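Local coordinates for N-ACETYLMURAMOYL-L-ALANINE AMIDASE CwlV (PDB 1JWQ), which probably cleaves the amide link between the glycan strand and the peptide of bacterial cell-wall peptidoglycan, this chain being its zinc-binding catalytic domain, at residues A[114-119]-A[162-167]; A[90-95]-A[110-115]; A[102-107]-A[137-142]; A[33-38]-A[49-54]; A[81-86]-A[145-150]. One frame throughout, in Å; residues are numbered along the deposited sequence.

Contact 1. Residues A[114-119]-A[162-167]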
# COMPACT_ATOMS: atom_id res chain seq x y z
N PRO A 114 5.48 0.57 -12.42
CA PRO A 114 6.69 1.10 -13.05
C PRO A 114 7.58 1.86 -12.07
O PRO A 114 8.80 1.90 -12.23
CB PRO A 114 6.14 2.01 -14.15
CG PRO A 114 4.83 1.37 -14.49
CD PRO A 114 4.28 1.04 -13.13
N ALA A 115 6.96 2.46 -11.06
CA ALA A 115 7.70 3.23 -10.06
C ALA A 115 8.63 2.36 -9.21
O ALA A 115 9.69 2.82 -8.80
CB ALA A 115 6.74 4.01 -9.17
N THR A 116 8.24 1.12 -8.93
CA THR A 116 9.10 0.26 -8.12
C THR A 116 10.30 -0.20 -8.95
O THR A 116 11.39 -0.43 -8.42
CB THR A 116 8.37 -0.99 -7.60
OG1 THR A 116 8.13 -1.90 -8.68
CG2 THR A 116 7.04 -0.60 -6.95
N GLY A 117 10.08 -0.34 -10.26
CA GLY A 117 11.14 -0.79 -11.14
C GLY A 117 11.48 -2.25 -10.89
O GLY A 117 12.46 -2.76 -11.43
N LEU A 118 10.67 -2.91 -10.07
CA LEU A 118 10.89 -4.32 -9.76
C LEU A 118 10.09 -5.17 -10.73
O LEU A 118 9.33 -4.64 -11.55
CB LEU A 118 10.45 -4.61 -8.32
CG LEU A 118 11.06 -3.70 -7.25
CD1 LEU A 118 10.44 -4.03 -5.89
CD2 LEU A 118 12.57 -3.88 -7.20
N THR A 119 10.26 -6.48 -10.66
CA THR A 119 9.54 -7.35 -11.57
C THR A 119 8.04 -7.16 -11.41
O THR A 119 7.50 -7.25 -10.30
CB THR A 119 9.89 -8.83 -11.34
OG1 THR A 119 11.29 -9.02 -11.58
CG2 THR A 119 9.09 -9.72 -12.29
N ASN A 162 10.55 7.17 -2.06
CA ASN A 162 10.01 8.43 -2.56
C ASN A 162 9.43 8.28 -3.96
O ASN A 162 8.37 8.82 -4.26
CB ASN A 162 11.09 9.51 -2.56
CG ASN A 162 11.46 9.95 -1.16
OD1 ASN A 162 10.59 10.13 -0.31
ND2 ASN A 162 12.75 10.14 -0.91
N ARG A 163 10.13 7.53 -4.80
CA ARG A 163 9.69 7.30 -6.17
C ARG A 163 8.39 6.50 -6.20
O ARG A 163 7.45 6.82 -6.92
CB ARG A 163 10.78 6.54 -6.92
CG ARG A 163 10.49 6.32 -8.38
CD ARG A 163 11.28 5.14 -8.89
NE ARG A 163 12.63 5.09 -8.33
CZ ARG A 163 13.29 3.96 -8.12
NH1 ARG A 163 12.72 2.80 -8.41
NH2 ARG A 163 14.53 3.99 -7.65
N VAL A 164 8.35 5.45 -5.38
CA VAL A 164 7.19 4.58 -5.30
C VAL A 164 6.01 5.31 -4.67
O VAL A 164 4.87 5.14 -5.10
CB VAL A 164 7.51 3.30 -4.50
CG1 VAL A 164 6.26 2.47 -4.29
CG2 VAL A 164 8.57 2.49 -5.25
N ALA A 165 6.29 6.12 -3.65
CA ALA A 165 5.24 6.87 -2.98
C ALA A 165 4.58 7.80 -3.99
O ALA A 165 3.36 8.00 -3.96
CB ALA A 165 5.82 7.69 -1.82
N GLN A 166 5.38 8.37 -4.88
CA GLN A 166 4.82 9.26 -5.89
C GLN A 166 3.97 8.46 -6.86
O GLN A 166 2.92 8.93 -7.31
CB GLN A 166 5.93 9.98 -6.67
CG GLN A 166 5.40 10.96 -7.70
CD GLN A 166 4.63 12.12 -7.07
OE1 GLN A 166 5.18 12.88 -6.27
NE2 GLN A 166 3.36 12.25 -7.43
N GLY A 167 4.42 7.25 -7.18
CA GLY A 167 3.67 6.40 -8.08
C GLY A 167 2.32 6.03 -7.48
O GLY A 167 1.30 6.06 -8.17
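T116 reaches V164 with its methyl group although its CB is directed away from the opposite helix. From CB, the CG2 branch turns back to V164, lying 3.8 Å from V164 CG2, with V164 CG1 slightly farther off. The other branch, OG1, sits between the backbone N and the carbonyl carbon (chi1 72°) and accepts a hydrogen bond from L118 N (3.1 Å, 166°), closing an ST turn just past the helix end; it also bonds T92 OG1 and A113 O. A valine in its place would lack OG1 and would probably leave L118 N without its acceptor and T92 with one partner fewer. Beside this pair, A115 CB rests 4.0 Å from G167 CA, an approach that the missing side chain of G167 permits. R163 bends round the helix end, and its NH1 lies 3.1 Å from A115 O in a doubtful hydrogen bond, since that oxygen is modelled too close to R163 CD. Helix 102-116 thus ends against helix 158-176: V164 also packs on M33 of helix 26-42, T116 on F160, and L118 on helix 149-155, while the T119 backbone pairs with T92 of strand 92-96.

Contact 2. Residues A[90-95]-A[110-115]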
# COMPACT_ATOMS: atom_id res chain seq x y z
N ASN A 90 10.59 -12.40 -5.99
CA ASN A 90 10.74 -10.96 -6.10
C ASN A 90 9.68 -10.34 -7.00
O ASN A 90 9.10 -11.01 -7.86
CB ASN A 90 12.10 -10.62 -6.69
CG ASN A 90 12.27 -11.17 -8.10
OD1 ASN A 90 12.49 -12.36 -8.30
ND2 ASN A 90 12.14 -10.30 -9.09
N GLY A 91 9.42 -9.06 -6.80
CA GLY A 91 8.45 -8.39 -7.63
C GLY A 91 7.37 -7.62 -6.90
O GLY A 91 7.19 -7.75 -5.69
N THR A 92 6.65 -6.83 -7.68
CA THR A 92 5.58 -5.98 -7.20
C THR A 92 4.22 -6.54 -7.62
O THR A 92 4.02 -6.92 -8.78
CB THR A 92 5.73 -4.56 -7.78
OG1 THR A 92 7.00 -4.03 -7.37
CG2 THR A 92 4.62 -3.66 -7.31
N GLU A 93 3.28 -6.58 -6.67
CA GLU A 93 1.94 -7.09 -6.93
C GLU A 93 0.86 -6.13 -6.39
O GLU A 93 1.06 -5.48 -5.36
CB GLU A 93 1.77 -8.46 -6.27
CG GLU A 93 3.05 -9.30 -6.23
CD GLU A 93 2.91 -10.57 -5.40
OE1 GLU A 93 2.09 -10.60 -4.46
OE2 GLU A 93 3.65 -11.55 -5.68
N THR A 94 -0.26 -6.08 -7.10
CA THR A 94 -1.40 -5.24 -6.73
C THR A 94 -2.58 -6.17 -6.62
O THR A 94 -2.85 -6.93 -7.54
CB THR A 94 -1.70 -4.19 -7.79
OG1 THR A 94 -0.61 -3.27 -7.89
CG2 THR A 94 -2.98 -3.43 -7.40
N TYR A 95 -3.27 -6.14 -5.48
CA TYR A 95 -4.42 -7.01 -5.24
C TYR A 95 -5.75 -6.28 -5.12
O TYR A 95 -5.82 -5.16 -4.62
CB TYR A 95 -4.23 -7.80 -3.95
CG TYR A 95 -3.13 -8.82 -3.98
CD1 TYR A 95 -1.83 -8.48 -3.63
CD2 TYR A 95 -3.41 -10.13 -4.36
CE1 TYR A 95 -0.82 -9.44 -3.65
CE2 TYR A 95 -2.41 -11.09 -4.38
CZ TYR A 95 -1.12 -10.74 -4.02
OH TYR A 95 -0.14 -11.71 -4.02
N LYS A 110 -0.89 0.85 -13.01
CA LYS A 110 -0.32 1.58 -14.14
C LYS A 110 0.78 2.55 -13.70
O LYS A 110 1.80 2.69 -14.38
CB LYS A 110 -1.43 2.36 -14.86
CG LYS A 110 -0.98 3.09 -16.12
CD LYS A 110 -2.14 3.88 -16.73
CE LYS A 110 -1.80 4.36 -18.15
NZ LYS A 110 -0.50 5.08 -18.22
N TYR A 111 0.59 3.22 -12.57
CA TYR A 111 1.58 4.18 -12.09
C TYR A 111 2.47 3.64 -10.98
O TYR A 111 3.64 4.02 -10.85
CB TYR A 111 0.87 5.45 -11.61
CG TYR A 111 0.06 6.09 -12.70
CD1 TYR A 111 -1.29 5.78 -12.87
CD2 TYR A 111 0.66 6.95 -13.62
CE1 TYR A 111 -2.02 6.31 -13.92
CE2 TYR A 111 -0.06 7.49 -14.67
CZ TYR A 111 -1.40 7.16 -14.82
OH TYR A 111 -2.11 7.69 -15.88
N PHE A 112 1.90 2.74 -10.18
CA PHE A 112 2.61 2.14 -9.07
C PHE A 112 3.71 1.15 -9.50
O PHE A 112 4.86 1.28 -9.09
CB PHE A 112 1.57 1.45 -8.17
CG PHE A 112 2.15 0.47 -7.20
CD1 PHE A 112 1.65 -0.83 -7.15
CD2 PHE A 112 3.15 0.83 -6.32
CE1 PHE A 112 2.14 -1.75 -6.23
CE2 PHE A 112 3.65 -0.08 -5.39
CZ PHE A 112 3.15 -1.37 -5.34
N ALA A 113 3.34 0.18 -10.33
CA ALA A 113 4.29 -0.83 -10.78
C ALA A 113 5.58 -0.30 -11.41
O ALA A 113 6.67 -0.68 -10.99
CB ALA A 113 3.59 -1.80 -11.74
N PRO A 114 5.48 0.57 -12.42
CA PRO A 114 6.69 1.10 -13.05
C PRO A 114 7.58 1.86 -12.07
O PRO A 114 8.80 1.90 -12.23
CB PRO A 114 6.14 2.01 -14.15
CG PRO A 114 4.83 1.37 -14.49
CD PRO A 114 4.28 1.04 -13.13
N ALA A 115 6.96 2.46 -11.06
CA ALA A 115 7.70 3.23 -10.06
C ALA A 115 8.63 2.36 -9.21
O ALA A 115 9.69 2.82 -8.80
CB ALA A 115 6.74 4.01 -9.17
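OG1 of T92 is held by two outside groups, V143 O and T116 OG1, which fix the rotation of the side chain so that its methyl is presented to F112. CG2 of T92 comes to 3.3 Å from F112 CE1 and almost as close to CZ, approaching the ring obliquely. F112 reaches inward from the helix with CG anti to its backbone N (chi1 164°), the two side chains coming from opposite directions. The ring edge lies against the next stretch of strand: T94 OG1 is in the ring plane, 3.4 Å from F112 CD1, and E93 O is in that plane too, 4.0 Å from F112 CE1. Both oxygens therefore face ring hydrogens rather than the pi cloud, a contact that is probably mildly favourable. T94 OG1 has its polar partner in H109 ND1 on the same helix. A113 adds a looser approach, and the helix kinks at P114, whose nitrogen has no hydrogen to give to the preceding turn.

E93 points the other way. Y95 OH donates to E93 OE1 at 2.5 Å, arriving 42° out of the carboxylate plane, and E93 OE2 forms a salt bridge with R121. F112 is further enclosed by V164 and I168 of helix 158-176 and by L141 of strand 138-145. Running at 161° to each other, with axes 8.8 Å apart, strand 92-95 and helix 110-115 form the first half of a beta-alpha-beta crossover, in which helix 102-116 returns the chain to strand 120-125.

Contact 3. Residues A[102-107]-A[137-142]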
# COMPACT_ATOMS: atom_id res chain seq x y z
N LYS A 102 -11.58 -3.34 -9.33
CA LYS A 102 -10.69 -3.64 -10.44
C LYS A 102 -10.22 -2.42 -11.24
O LYS A 102 -9.04 -2.34 -11.59
CB LYS A 102 -11.34 -4.66 -11.39
CG LYS A 102 -11.78 -5.93 -10.69
CD LYS A 102 -12.22 -7.00 -11.68
CE LYS A 102 -11.03 -7.54 -12.47
NZ LYS A 102 -11.43 -8.64 -13.39
N ALA A 103 -11.12 -1.49 -11.52
CA ALA A 103 -10.75 -0.30 -12.28
C ALA A 103 -9.65 0.45 -11.55
O ALA A 103 -8.66 0.87 -12.15
CB ALA A 103 -11.96 0.61 -12.46
N PHE A 104 -9.83 0.61 -10.25
CA PHE A 104 -8.84 1.30 -9.43
C PHE A 104 -7.53 0.51 -9.42
O PHE A 104 -6.46 1.09 -9.54
CB PHE A 104 -9.40 1.48 -8.02
CG PHE A 104 -8.45 2.16 -7.06
CD1 PHE A 104 -7.60 3.17 -7.49
CD2 PHE A 104 -8.44 1.80 -5.72
CE1 PHE A 104 -6.74 3.82 -6.58
CE2 PHE A 104 -7.60 2.43 -4.80
CZ PHE A 104 -6.75 3.44 -5.24
N ALA A 105 -7.61 -0.81 -9.28
CA ALA A 105 -6.39 -1.61 -9.28
C ALA A 105 -5.64 -1.41 -10.60
O ALA A 105 -4.41 -1.28 -10.60
CB ALA A 105 -6.73 -3.09 -9.09
N ASN A 106 -6.37 -1.38 -11.71
CA ASN A 106 -5.74 -1.18 -13.01
C ASN A 106 -5.03 0.17 -13.09
O ASN A 106 -3.88 0.25 -13.51
CB ASN A 106 -6.79 -1.26 -14.14
CG ASN A 106 -7.32 -2.67 -14.33
OD1 ASN A 106 -6.56 -3.64 -14.33
ND2 ASN A 106 -8.63 -2.79 -14.52
N VAL A 107 -5.72 1.24 -12.68
CA VAL A 107 -5.11 2.56 -12.72
C VAL A 107 -3.93 2.61 -11.75
O VAL A 107 -2.84 3.05 -12.11
CB VAL A 107 -6.13 3.67 -12.37
CG1 VAL A 107 -5.45 5.04 -12.32
CG2 VAL A 107 -7.24 3.68 -13.42
N PRO A 137 -13.73 1.37 -3.75
CA PRO A 137 -12.61 0.73 -4.45
C PRO A 137 -11.45 0.57 -3.48
O PRO A 137 -11.02 1.53 -2.85
CB PRO A 137 -12.31 1.72 -5.57
CG PRO A 137 -13.68 2.23 -5.91
CD PRO A 137 -14.29 2.48 -4.54
N ALA A 138 -10.96 -0.66 -3.35
CA ALA A 138 -9.88 -0.93 -2.40
C ALA A 138 -8.86 -1.90 -2.94
O ALA A 138 -9.20 -2.97 -3.45
CB ALA A 138 -10.46 -1.46 -1.09
N VAL A 139 -7.59 -1.54 -2.81
CA VAL A 139 -6.53 -2.42 -3.27
C VAL A 139 -5.46 -2.57 -2.21
O VAL A 139 -5.33 -1.72 -1.32
CB VAL A 139 -5.88 -1.88 -4.56
CG1 VAL A 139 -6.93 -1.80 -5.68
CG2 VAL A 139 -5.25 -0.52 -4.31
N LEU A 140 -4.73 -3.67 -2.28
CA LEU A 140 -3.65 -3.92 -1.35
C LEU A 140 -2.40 -4.08 -2.20
O LEU A 140 -2.37 -4.86 -3.15
CB LEU A 140 -3.92 -5.20 -0.54
CG LEU A 140 -2.90 -5.49 0.56
CD1 LEU A 140 -3.58 -6.19 1.74
CD2 LEU A 140 -1.76 -6.33 -0.00
N LEU A 141 -1.38 -3.30 -1.87
CA LEU A 141 -0.15 -3.33 -2.62
C LEU A 141 0.96 -4.06 -1.88
O LEU A 141 1.22 -3.78 -0.72
CB LEU A 141 0.31 -1.90 -2.92
CG LEU A 141 -0.75 -0.93 -3.45
CD1 LEU A 141 -0.12 0.44 -3.64
CD2 LEU A 141 -1.33 -1.45 -4.77
N GLU A 142 1.58 -5.03 -2.55
CA GLU A 142 2.70 -5.76 -1.97
C GLU A 142 3.83 -5.18 -2.82
O GLU A 142 4.09 -5.63 -3.93
CB GLU A 142 2.54 -7.26 -2.20
CG GLU A 142 1.52 -7.91 -1.27
CD GLU A 142 1.98 -7.95 0.18
OE1 GLU A 142 1.17 -8.35 1.05
OE2 GLU A 142 3.14 -7.60 0.45
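The F104 ring turns an edge toward the start of the strand, with A138 N near its plane and 4.2 Å from F104 CD2, while V139 CG2 and P137 O approach obliquely. This is helix-on-sheet packing of an open alpha-beta-alpha fold: helix 102-116 lies on strand 138-145, a central strand running parallel to 75-82 and antiparallel to 92-96. The short axes come within 7.7 Å and run in broadly the same direction, 40° apart.

F104 carries the larger share of the helix side. With CG anti to its backbone N (chi1 178°), the ring descends from the helix toward the strand, and F104 CB stays 3.8 Å from P137 CB; the phenyl and proline side chains cross at about a right angle. Farther out, F104 CE2 meets V139 CG2, also at 3.8 Å. The ring contacts Y175 of helix 158-176 and V77 of strand 75-82 as well, so it fills the seam between two helices and the sheet.

P137 and V139 face the helix, whereas A138 and L140 turn to the other side of the sheet, where helix 129-132 packs against them. A138 N is bonded to S101 OG, just ahead of the helix, and the V139 backbone pairs with F76 and S78. V139 is oriented (chi1 -61°) to divide its two methyls between neighbouring helix residues: CG2 goes to F104, while CG1 takes A105, 3.6 Å from A105 CA and 3.7 Å from A105 CB.

Contact 4. Residues A[33-38]-A[49-54]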
# COMPACT_ATOMS: atom_id res chain seq x y z
N MET A 33 6.06 4.34 3.96
CA MET A 33 5.42 4.54 2.67
C MET A 33 4.12 5.32 2.81
O MET A 33 3.87 6.26 2.05
CB MET A 33 5.14 3.19 2.00
CG MET A 33 6.39 2.46 1.52
SD MET A 33 7.33 3.47 0.36
CE MET A 33 6.06 3.93 -0.80
N ALA A 34 3.30 4.92 3.77
CA ALA A 34 2.02 5.59 4.00
C ALA A 34 2.23 7.07 4.31
O ALA A 34 1.51 7.93 3.79
CB ALA A 34 1.28 4.92 5.16
N LEU A 35 3.22 7.38 5.13
CA LEU A 35 3.51 8.76 5.49
C LEU A 35 3.97 9.57 4.28
O LEU A 35 3.62 10.73 4.13
CB LEU A 35 4.56 8.82 6.60
CG LEU A 35 4.13 8.22 7.94
CD1 LEU A 35 5.27 8.33 8.94
CD2 LEU A 35 2.89 8.95 8.46
N LYS A 36 4.77 8.95 3.42
CA LYS A 36 5.26 9.63 2.23
C LYS A 36 4.12 9.89 1.25
O LYS A 36 4.03 10.96 0.65
CB LYS A 36 6.36 8.81 1.55
CG LYS A 36 7.70 8.87 2.26
CD LYS A 36 8.72 7.95 1.62
CE LYS A 36 10.06 7.98 2.36
NZ LYS A 36 10.70 9.32 2.30
N VAL A 37 3.23 8.91 1.08
CA VAL A 37 2.11 9.08 0.18
C VAL A 37 1.21 10.19 0.73
O VAL A 37 0.71 11.02 -0.03
CB VAL A 37 1.31 7.76 0.03
CG1 VAL A 37 0.03 8.00 -0.77
CG2 VAL A 37 2.16 6.72 -0.67
N GLU A 38 1.06 10.22 2.04
CA GLU A 38 0.24 11.24 2.68
C GLU A 38 0.79 12.63 2.39
O GLU A 38 0.05 13.53 2.01
CB GLU A 38 0.18 11.02 4.19
CG GLU A 38 -0.82 11.92 4.89
CD GLU A 38 -0.71 11.87 6.39
OE1 GLU A 38 -1.69 12.23 7.07
OE2 GLU A 38 0.36 11.48 6.90
N VAL A 49 -6.86 13.25 2.94
CA VAL A 49 -6.12 12.02 3.21
C VAL A 49 -6.18 11.59 4.67
O VAL A 49 -5.86 12.37 5.57
CB VAL A 49 -4.65 12.17 2.79
CG1 VAL A 49 -3.92 10.85 2.97
CG2 VAL A 49 -4.57 12.64 1.35
N VAL A 50 -6.58 10.35 4.88
CA VAL A 50 -6.68 9.81 6.23
C VAL A 50 -5.88 8.52 6.33
O VAL A 50 -6.05 7.61 5.51
CB VAL A 50 -8.15 9.50 6.59
CG1 VAL A 50 -8.21 8.83 7.97
CG2 VAL A 50 -8.97 10.78 6.58
N LEU A 51 -5.01 8.44 7.32
CA LEU A 51 -4.22 7.23 7.51
C LEU A 51 -4.78 6.43 8.68
O LEU A 51 -5.03 6.99 9.75
CB LEU A 51 -2.75 7.58 7.80
CG LEU A 51 -1.81 7.66 6.59
CD1 LEU A 51 -2.34 8.67 5.57
CD2 LEU A 51 -0.42 8.05 7.08
N THR A 52 -4.98 5.13 8.48
CA THR A 52 -5.49 4.29 9.56
C THR A 52 -4.51 4.36 10.73
O THR A 52 -4.92 4.33 11.89
CB THR A 52 -5.65 2.83 9.11
OG1 THR A 52 -4.41 2.34 8.59
CG2 THR A 52 -6.74 2.72 8.05
N ARG A 53 -3.22 4.45 10.42
CA ARG A 53 -2.20 4.58 11.45
C ARG A 53 -1.06 5.45 10.95
O ARG A 53 -0.62 5.32 9.80
CB ARG A 53 -1.68 3.20 11.90
CG ARG A 53 -0.67 2.54 10.99
CD ARG A 53 -0.17 1.25 11.65
NE ARG A 53 0.72 0.49 10.77
CZ ARG A 53 2.04 0.54 10.82
NH1 ARG A 53 2.66 1.32 11.70
NH2 ARG A 53 2.75 -0.20 9.98
N SER A 54 -0.59 6.34 11.81
CA SER A 54 0.47 7.27 11.46
C SER A 54 1.70 7.05 12.32
O SER A 54 2.67 7.80 12.23
CB SER A 54 -0.03 8.70 11.63
OG SER A 54 -1.24 8.89 10.91
O HOH W 1 -3.76 14.17 5.84
O HOH W 2 -0.84 11.39 9.60
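E38 lays its aliphatic chain across L51, with CB, CG and CD all close to one methyl; the gap from E38 CG to L51 CD1 is 3.7 Å. The chain is extended, CG standing anti to the backbone N (chi1 -172°), and on its way it also passes V49, where E38 CG is 3.8 Å from V49 CG1. The two strand residues thus receive the hydrocarbon part of the glutamate, and its carboxylate is carried on to two waters.

There, OE1 collects two donated water bonds. One water links E38 OE1 to V49 O, lying 2.8 Å from V49 O; the second is 2.8 Å from E38 OE1 and also bonds S54 OG. The carboxylate is in this way tied by water to both the strand and the turn after it, with no direct hydrogen bond between the segments.

L51 has chi1 at -92°, some way from a staggered position, and its second methyl is shared among three helix residues. L51 CD2 is 3.7 Å from L35 CD2, the two leucines crossing at about a right angle; A34 CB is 4.0 Å from the same L51 CD2. The same L35 methyl, CD2, also touches S54 O. Beneath, A34 and L51 both touch I6 of strand 2-8. The axes of helix 33-38 and strand 49-51 pass 9.4 Å apart at 167°, nearly antiparallel, as two elements of a beta-alpha-beta unit: strand 2-8, helix 26-42 and edge strand 47-51. H10 follows that first strand and E26 begins the helix, so the unit also supplies two of the zinc ligands.

Contact 5. Residues A[81-86]-A[145-150]; sequences ANSSGS and YLSNAK
L146 N donates to N82 O (2.8 Å, 169°) at the place where parallel strands 75-82 and 138-145 end, N82 and Y145 forming the last bridge between them. Past that bridge the link is carried by S147 OG. Set between its backbone N and carbonyl carbon (chi1 41°), this hydroxyl accepts from S84 N at 2.9 Å and donates to a water, which in turn donates to S86 O. S84 OG accepts from S86 N (3.1 Å), an ST turn, and bonds S89 OG as well.

N82 and Y145 project from the same face of the sheet and lie side by side: N82 CB sits 3.5 Å above the ring centre, only 5° off the normal, a CH-pi contact. Y145 OH is bonded to E93 OE2, and Y145 N to E151 OE1. A leucine at Y145 would remove both hydroxyl and ring, and would probably leave E93 OE2 short of a partner and N82 without the flat surface it lies on.

After the type I turn from Y145, N148 is the N-cap of helix 149-155, its OD1 accepting from E151 N while ND2 bonds S87 O. On the inner side A81 N bonds OE1 of the zinc ligand E26, putting this strand end beside the metal site, and A81 CB packs 3.5 Å from L146 CD1.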
# COMPACT_ATOMS: atom_id res chain seq x y z
N ALA A 81 4.51 -5.24 2.30
CA ALA A 81 5.76 -5.74 1.73
C ALA A 81 5.56 -7.25 1.82
O ALA A 81 5.01 -7.75 2.81
CB ALA A 81 6.96 -5.30 2.55
N ASN A 82 6.01 -7.96 0.79
CA ASN A 82 5.83 -9.41 0.69
C ASN A 82 6.95 -10.27 1.29
O ASN A 82 8.01 -9.77 1.66
CB ASN A 82 5.66 -9.76 -0.79
CG ASN A 82 4.56 -10.77 -1.03
OD1 ASN A 82 4.00 -10.83 -2.13
ND2 ASN A 82 4.26 -11.58 -0.03
N SER A 83 6.68 -11.56 1.39
CA SER A 83 7.65 -12.51 1.91
C SER A 83 7.36 -13.87 1.33
O SER A 83 6.20 -14.24 1.14
CB SER A 83 7.58 -12.57 3.44
OG SER A 83 8.69 -13.30 3.95
N SER A 84 8.43 -14.62 1.04
CA SER A 84 8.31 -15.95 0.46
C SER A 84 9.28 -16.91 1.13
O SER A 84 10.29 -16.49 1.68
CB SER A 84 8.62 -15.89 -1.03
OG SER A 84 8.77 -17.19 -1.58
N GLY A 85 8.96 -18.20 1.08
CA GLY A 85 9.83 -19.21 1.66
C GLY A 85 11.14 -19.30 0.90
O GLY A 85 12.12 -19.84 1.41
N SER A 86 11.16 -18.77 -0.32
CA SER A 86 12.36 -18.76 -1.14
C SER A 86 12.89 -17.34 -1.25
O SER A 86 12.13 -16.41 -1.56
CB SER A 86 12.07 -19.30 -2.54
OG SER A 86 13.19 -19.09 -3.39
N TYR A 145 9.52 -7.93 -2.17
CA TYR A 145 9.79 -9.01 -1.22
C TYR A 145 10.92 -8.72 -0.25
O TYR A 145 12.05 -8.44 -0.66
CB TYR A 145 10.10 -10.31 -1.98
CG TYR A 145 8.87 -10.96 -2.55
CD1 TYR A 145 8.32 -12.10 -1.95
CD2 TYR A 145 8.22 -10.42 -3.66
CE1 TYR A 145 7.15 -12.67 -2.45
CE2 TYR A 145 7.05 -10.98 -4.16
CZ TYR A 145 6.52 -12.11 -3.55
OH TYR A 145 5.37 -12.66 -4.05
N LEU A 146 10.61 -8.79 1.04
CA LEU A 146 11.60 -8.55 2.08
C LEU A 146 12.43 -9.80 2.32
O LEU A 146 13.41 -9.77 3.06
CB LEU A 146 10.90 -8.16 3.38
CG LEU A 146 10.09 -6.86 3.31
CD1 LEU A 146 9.46 -6.57 4.67
CD2 LEU A 146 11.01 -5.72 2.90
N SER A 147 12.02 -10.90 1.68
CA SER A 147 12.71 -12.18 1.81
C SER A 147 13.87 -12.31 0.83
O SER A 147 14.63 -13.28 0.87
CB SER A 147 11.71 -13.32 1.61
OG SER A 147 10.81 -13.03 0.56
N ASN A 148 14.00 -11.33 -0.07
CA ASN A 148 15.07 -11.31 -1.05
C ASN A 148 16.06 -10.24 -0.57
O ASN A 148 15.68 -9.10 -0.33
CB ASN A 148 14.52 -10.96 -2.44
CG ASN A 148 15.61 -10.76 -3.47
OD1 ASN A 148 16.23 -9.69 -3.55
ND2 ASN A 148 15.87 -11.79 -4.28
N ALA A 149 17.32 -10.63 -0.42
CA ALA A 149 18.35 -9.71 0.07
C ALA A 149 18.43 -8.38 -0.67
O ALA A 149 18.38 -7.32 -0.05
CB ALA A 149 19.71 -10.40 0.04
N LYS A 150 18.56 -8.43 -1.99
CA LYS A 150 18.65 -7.20 -2.78
C LYS A 150 17.38 -6.38 -2.72
O LYS A 150 17.42 -5.16 -2.54
CB LYS A 150 18.99 -7.53 -4.24
CG LYS A 150 20.49 -7.67 -4.54
CD LYS A 150 20.73 -8.13 -5.98
CE LYS A 150 22.15 -7.85 -6.46
NZ LYS A 150 22.49 -6.40 -6.50
O HOH W 3 12.03 -13.82 -1.61

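How the contacts relate
All five contacts belong to one alpha-beta-alpha domain, and contacts 2 to 5 reach its six-stranded sheet. Contact 4 closes first along the chain; contacts 2 and 3 are nested inside the loop that contact 5 closes, while contact 1 crosses contact 5. Helix 102-116 runs through contacts 1, 2 and 3; contacts 1 and 2 overlap on it, their centres about 7 Å apart. Contacts 2 and 3 use neighbouring strands, 92-96 and 138-145. Helix 158-176 joins contact 1 to contact 4, about 17 Å away between centres, through K36 and N162. Contacts 1 to 4 thus pack helices on the sheet and on one another, whereas contact 5 joins strand ends beside the zinc.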